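Nuclear hormone receptor HR38 (Drosophila melanogaster, PDB 1PDU) is an orphan nuclear receptor of the fruit fly that mediates an atypical ecdysteroid signalling pathway. Local coordinates at residues Asp145-Thr159 and Val170-His184. Numbering follows the deposited sequence.
Sequences DISAFACLCALTLIT and VEQLQMKIIGSLRDH
With chi1 of 179°, the imidazole of His184 extends trans to its own backbone N and reaches Asp145, whose chi1 of 54° tucks CG between N and the carbonyl carbon. His184 NE2 donates to Asp145 OD2 (3.1 Å, nearly straight at 166°), the acceptor close to the ring plane and the donor on the syn side of the carboxylate but well out of its plane. Asp145 OD1 takes Ala148 N at 2.7 Å as the N-cap bond of helix 146-157, so both oxygens are held. Ser147 CB lies over one imidazole face, a CH-pi contact 3.8 Å from the ring centroid. Helices 146-157 and 167-187, nearly antiparallel with segment axes 9.7 Å apart at closest approach, belong to the predominantly helical nuclear receptor ligand-binding fold and interlock by knobs into holes. Leu181 enters among Ala148, Cys151, Leu152 and Leu155, its CD1 3.7 Å from Cys151 CB; Leu155 answers among Gln174, Ile177, Ile178 and Leu181. Leu201 of helix 197-202 touches both Leu152 and Leu181. Beyond helix 146-157, Ile158 CG2 rests on Leu173 CG (3.9 Å), while Ile177 crosses Ile158 at about a right angle, CD1 against Ile158 CG1. Gln174, extended, donates through NE2 to Ile158 O at 3.0 Å, a bent bond with Ile158 O out of the amide plane.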
loop_
_atom_site.group_PDB
_atom_site.type_symbol
_atom_site.label_atom_id
_atom_site.label_comp_id
_atom_site.label_asym_id
_atom_site.label_seq_id
_atom_site.Cartn_x
_atom_site.Cartn_y
_atom_site.Cartn_z
ATOM N N ASP A 145 -2.494 -7.828 -13.229
ATOM C CA ASP A 145 -2.206 -9.161 -12.703
ATOM C C ASP A 145 -1.259 -9.051 -11.503
ATOM O O ASP A 145 -0.671 -7.990 -11.256
ATOM C CB ASP A 145 -1.610 -10.080 -13.788
ATOM C CG ASP A 145 -0.390 -9.484 -14.476
ATOM O OD1 ASP A 145 0.416 -8.784 -13.819
ATOM O OD2 ASP A 145 -0.227 -9.737 -15.686
ATOM N N ILE A 146 -1.118 -10.145 -10.759
ATOM C CA ILE A 146 -0.283 -10.152 -9.570
ATOM C C ILE A 146 1.168 -9.731 -9.810
ATOM O O ILE A 146 1.757 -9.033 -8.986
ATOM C CB ILE A 146 -0.350 -11.532 -8.866
ATOM C CG1 ILE A 146 0.080 -11.371 -7.410
ATOM C CG2 ILE A 146 0.528 -12.561 -9.585
ATOM C CD1 ILE A 146 -0.243 -12.577 -6.545
ATOM N N SER A 147 1.735 -10.118 -10.947
ATOM C CA SER A 147 3.114 -9.751 -11.266
ATOM C C SER A 147 3.252 -8.242 -11.487
ATOM O O SER A 147 4.225 -7.621 -11.054
ATOM C CB SER A 147 3.589 -10.465 -12.539
ATOM O OG SER A 147 3.505 -11.870 -12.419
ATOM N N ALA A 148 2.290 -7.658 -12.191
ATOM C CA ALA A 148 2.341 -6.236 -12.465
ATOM C C ALA A 148 2.100 -5.478 -11.163
ATOM O O ALA A 148 2.737 -4.462 -10.908
ATOM C CB ALA A 148 1.293 -5.855 -13.519
ATOM N N PHE A 149 1.201 -5.990 -10.328
ATOM C CA PHE A 149 0.906 -5.315 -9.072
ATOM C C PHE A 149 2.104 -5.288 -8.136
ATOM O O PHE A 149 2.390 -4.260 -7.512
ATOM C CB PHE A 149 -0.263 -5.972 -8.349
ATOM C CG PHE A 149 -0.652 -5.260 -7.096
ATOM C CD1 PHE A 149 -1.175 -3.971 -7.152
ATOM C CD2 PHE A 149 -0.424 -5.840 -5.854
ATOM C CE1 PHE A 149 -1.460 -3.268 -5.981
ATOM C CE2 PHE A 149 -0.703 -5.151 -4.683
ATOM C CZ PHE A 149 -1.218 -3.866 -4.738
ATOM N N ALA A 150 2.792 -6.423 -8.034
ATOM C CA ALA A 150 3.956 -6.528 -7.173
ATOM C C ALA A 150 4.970 -5.449 -7.571
ATOM O O ALA A 150 5.564 -4.793 -6.705
ATOM C CB ALA A 150 4.576 -7.923 -7.283
ATOM N N CYS A 151 5.147 -5.254 -8.878
ATOM C CA CYS A 151 6.068 -4.239 -9.373
ATOM C C CYS A 151 5.540 -2.859 -9.008
ATOM O O CYS A 151 6.301 -1.978 -8.612
ATOM C CB CYS A 151 6.234 -4.346 -10.890
ATOM S SG CYS A 151 7.080 -5.839 -11.431
ATOM N N LEU A 152 4.231 -2.676 -9.136
ATOM C CA LEU A 152 3.606 -1.401 -8.811
ATOM C C LEU A 152 3.872 -1.053 -7.334
ATOM O O LEU A 152 4.130 0.104 -6.987
ATOM C CB LEU A 152 2.106 -1.495 -9.093
ATOM C CG LEU A 152 1.675 -1.493 -10.562
ATOM C CD1 LEU A 152 0.157 -1.369 -10.658
ATOM C CD2 LEU A 152 2.357 -0.341 -11.288
ATOM N N CYS A 153 3.835 -2.061 -6.469
ATOM C CA CYS A 153 4.103 -1.849 -5.051
ATOM C C CYS A 153 5.561 -1.477 -4.826
ATOM O O CYS A 153 5.859 -0.513 -4.131
ATOM C CB CYS A 153 3.795 -3.107 -4.249
ATOM S SG CYS A 153 2.052 -3.451 -4.071
ATOM N N ALA A 154 6.468 -2.255 -5.410
ATOM C CA ALA A 154 7.889 -1.998 -5.251
ATOM C C ALA A 154 8.220 -0.615 -5.787
ATOM O O ALA A 154 9.130 0.051 -5.285
ATOM C CB ALA A 154 8.699 -3.060 -5.975
ATOM N N LEU A 155 7.475 -0.175 -6.799
ATOM C CA LEU A 155 7.708 1.143 -7.382
ATOM C C LEU A 155 7.135 2.250 -6.508
ATOM O O LEU A 155 7.513 3.412 -6.635
ATOM C CB LEU A 155 7.116 1.227 -8.782
ATOM C CG LEU A 155 7.909 0.530 -9.889
ATOM C CD1 LEU A 155 7.147 0.683 -11.202
ATOM C CD2 LEU A 155 9.315 1.128 -10.008
ATOM N N THR A 156 6.215 1.897 -5.621
ATOM C CA THR A 156 5.643 2.884 -4.720
ATOM C C THR A 156 6.684 3.152 -3.635
ATOM O O THR A 156 6.810 4.266 -3.135
ATOM C CB THR A 156 4.357 2.361 -4.069
ATOM O OG1 THR A 156 3.399 2.060 -5.093
ATOM C CG2 THR A 156 3.775 3.398 -3.116
ATOM N N LEU A 157 7.442 2.113 -3.299
ATOM C CA LEU A 157 8.477 2.198 -2.273
ATOM C C LEU A 157 9.794 2.746 -2.818
ATOM O O LEU A 157 10.374 3.675 -2.251
ATOM C CB LEU A 157 8.722 0.816 -1.660
ATOM C CG LEU A 157 9.883 0.805 -0.665
ATOM C CD1 LEU A 157 9.503 1.615 0.570
ATOM C CD2 LEU A 157 10.230 -0.625 -0.290
ATOM N N ILE A 158 10.264 2.155 -3.914
ATOM C CA ILE A 158 11.508 2.570 -4.540
ATOM C C ILE A 158 11.199 3.676 -5.555
ATOM O O ILE A 158 10.938 3.423 -6.733
ATOM C CB ILE A 158 12.191 1.368 -5.224
ATOM C CG1 ILE A 158 12.254 0.190 -4.242
ATOM C CG2 ILE A 158 13.590 1.742 -5.684
ATOM C CD1 ILE A 158 12.848 0.544 -2.893
ATOM N N THR A 159 11.227 4.910 -5.069
ATOM C CA THR A 159 10.929 6.083 -5.879
ATOM C C THR A 159 11.714 7.262 -5.317
ATOM O O THR A 159 12.197 7.214 -4.181
ATOM C CB THR A 159 9.405 6.412 -5.823
ATOM O OG1 THR A 159 9.118 7.552 -6.638
ATOM C CG2 THR A 159 8.973 6.715 -4.390
ATOM N N VAL A 170 19.039 4.575 -5.604
ATOM C CA VAL A 170 17.609 4.313 -5.526
ATOM C C VAL A 170 17.027 4.281 -6.941
ATOM O O VAL A 170 16.249 3.385 -7.281
ATOM C CB VAL A 170 16.882 5.410 -4.722
ATOM C CG1 VAL A 170 15.382 5.256 -4.866
ATOM C CG2 VAL A 170 17.279 5.332 -3.265
ATOM N N GLU A 171 17.406 5.252 -7.768
ATOM C CA GLU A 171 16.899 5.308 -9.131
ATOM C C GLU A 171 17.303 4.095 -9.969
ATOM O O GLU A 171 16.561 3.678 -10.857
ATOM C CB GLU A 171 17.369 6.576 -9.844
ATOM C CG GLU A 171 16.893 6.631 -11.302
ATOM C CD GLU A 171 17.421 7.833 -12.063
ATOM O OE1 GLU A 171 18.659 8.012 -12.110
ATOM O OE2 GLU A 171 16.595 8.596 -12.619
ATOM N N GLN A 172 18.475 3.534 -9.698
ATOM C CA GLN A 172 18.925 2.378 -10.458
ATOM C C GLN A 172 18.056 1.173 -10.148
ATOM O O GLN A 172 17.686 0.412 -11.049
ATOM C CB GLN A 172 20.396 2.084 -10.158
ATOM C CG GLN A 172 21.326 3.145 -10.738
ATOM C CD GLN A 172 22.780 2.958 -10.348
ATOM O OE1 GLN A 172 23.640 3.762 -10.727
ATOM N NE2 GLN A 172 23.067 1.900 -9.586
ATOM N N LEU A 173 17.721 0.999 -8.873
ATOM C CA LEU A 173 16.859 -0.106 -8.474
ATOM C C LEU A 173 15.486 0.144 -9.096
ATOM O O LEU A 173 14.846 -0.774 -9.603
ATOM C CB LEU A 173 16.742 -0.179 -6.950
ATOM C CG LEU A 173 15.872 -1.318 -6.412
ATOM C CD1 LEU A 173 16.326 -2.659 -6.988
ATOM C CD2 LEU A 173 15.958 -1.329 -4.896
ATOM N N GLN A 174 15.041 1.396 -9.069
ATOM C CA GLN A 174 13.756 1.727 -9.655
ATOM C C GLN A 174 13.755 1.335 -11.134
ATOM O O GLN A 174 12.803 0.724 -11.622
ATOM C CB GLN A 174 13.458 3.223 -9.524
ATOM C CG GLN A 174 12.153 3.608 -10.201
ATOM C CD GLN A 174 11.782 5.065 -10.030
ATOM O OE1 GLN A 174 11.602 5.784 -11.011
ATOM N NE2 GLN A 174 11.648 5.505 -8.785
ATOM N N MET A 175 14.824 1.683 -11.843
ATOM C CA MET A 175 14.917 1.357 -13.258
ATOM C C MET A 175 14.880 -0.146 -13.470
ATOM O O MET A 175 14.285 -0.620 -14.436
ATOM C CB MET A 175 16.191 1.952 -13.876
ATOM C CG MET A 175 16.071 3.432 -14.269
ATOM S SD MET A 175 14.659 3.759 -15.412
ATOM C CE MET A 175 13.500 4.616 -14.294
ATOM N N LYS A 176 15.502 -0.904 -12.571
ATOM C CA LYS A 176 15.490 -2.356 -12.709
ATOM C C LYS A 176 14.074 -2.880 -12.553
ATOM O O LYS A 176 13.644 -3.763 -13.301
ATOM C CB LYS A 176 16.390 -3.029 -11.670
ATOM C CG LYS A 176 17.837 -3.154 -12.096
ATOM C CD LYS A 176 18.631 -4.045 -11.152
ATOM C CE LYS A 176 20.064 -4.209 -11.654
ATOM N NZ LYS A 176 20.886 -5.158 -10.837
ATOM N N ILE A 177 13.347 -2.333 -11.585
ATOM C CA ILE A 177 11.983 -2.765 -11.349
ATOM C C ILE A 177 11.123 -2.371 -12.539
ATOM O O ILE A 177 10.270 -3.145 -12.966
ATOM C CB ILE A 177 11.417 -2.154 -10.053
ATOM C CG1 ILE A 177 12.352 -2.478 -8.886
ATOM C CG2 ILE A 177 10.031 -2.739 -9.755
ATOM C CD1 ILE A 177 12.015 -1.715 -7.622
ATOM N N ILE A 178 11.348 -1.176 -13.075
ATOM C CA ILE A 178 10.597 -0.719 -14.243
ATOM C C ILE A 178 10.891 -1.648 -15.415
ATOM O O ILE A 178 9.982 -2.066 -16.136
ATOM C CB ILE A 178 10.973 0.734 -14.652
ATOM C CG1 ILE A 178 10.182 1.733 -13.802
ATOM C CG2 ILE A 178 10.674 0.966 -16.134
ATOM C CD1 ILE A 178 10.367 3.178 -14.212
ATOM N N GLY A 179 12.166 -1.975 -15.595
ATOM C CA GLY A 179 12.548 -2.870 -16.670
ATOM C C GLY A 179 11.781 -4.176 -16.593
ATOM O O GLY A 179 11.198 -4.612 -17.582
ATOM N N SER A 180 11.770 -4.802 -15.420
ATOM C CA SER A 180 11.061 -6.060 -15.262
ATOM C C SER A 180 9.578 -5.897 -15.543
ATOM O O SER A 180 8.957 -6.778 -16.133
ATOM C CB SER A 180 11.267 -6.626 -13.853
ATOM O OG SER A 180 12.561 -7.197 -13.711
ATOM N N LEU A 181 8.998 -4.775 -15.128
ATOM C CA LEU A 181 7.582 -4.562 -15.383
ATOM C C LEU A 181 7.372 -4.402 -16.889
ATOM O O LEU A 181 6.407 -4.914 -17.458
ATOM C CB LEU A 181 7.082 -3.313 -14.661
ATOM C CG LEU A 181 5.605 -3.002 -14.901
ATOM C CD1 LEU A 181 4.765 -4.132 -14.328
ATOM C CD2 LEU A 181 5.233 -1.676 -14.256
ATOM N N ARG A 182 8.286 -3.679 -17.526
ATOM C CA ARG A 182 8.216 -3.457 -18.960
ATOM C C ARG A 182 8.246 -4.793 -19.710
ATOM O O ARG A 182 7.362 -5.063 -20.526
ATOM C CB ARG A 182 9.385 -2.589 -19.419
ATOM C CG ARG A 182 9.370 -2.284 -20.913
ATOM C CD ARG A 182 8.724 -0.944 -21.205
ATOM N NE ARG A 182 9.520 0.159 -20.663
ATOM C CZ ARG A 182 9.179 1.442 -20.752
ATOM N NH1 ARG A 182 8.055 1.790 -21.365
ATOM N NH2 ARG A 182 9.962 2.376 -20.230
ATOM N N ASP A 183 9.253 -5.623 -19.434
ATOM C CA ASP A 183 9.364 -6.927 -20.093
ATOM C C ASP A 183 8.089 -7.754 -19.920
ATOM O O ASP A 183 7.546 -8.295 -20.891
ATOM C CB ASP A 183 10.554 -7.720 -19.543
ATOM C CG ASP A 183 11.887 -7.031 -19.800
ATOM O OD1 ASP A 183 11.981 -6.260 -20.782
ATOM O OD2 ASP A 183 12.847 -7.267 -19.032
ATOM N N HIS A 184 7.605 -7.841 -18.685
ATOM C CA HIS A 184 6.400 -8.606 -18.398
ATOM C C HIS A 184 5.189 -8.120 -19.192
ATOM O O HIS A 184 4.425 -8.924 -19.724
ATOM C CB HIS A 184 6.080 -8.543 -16.903
ATOM C CG HIS A 184 4.842 -9.290 -16.524
ATOM N ND1 HIS A 184 4.783 -10.667 -16.499
ATOM C CD2 HIS A 184 3.602 -8.856 -16.204
ATOM C CE1 HIS A 184 3.560 -11.048 -16.182
ATOM N NE2 HIS A 184 2.822 -9.968 -15.999
#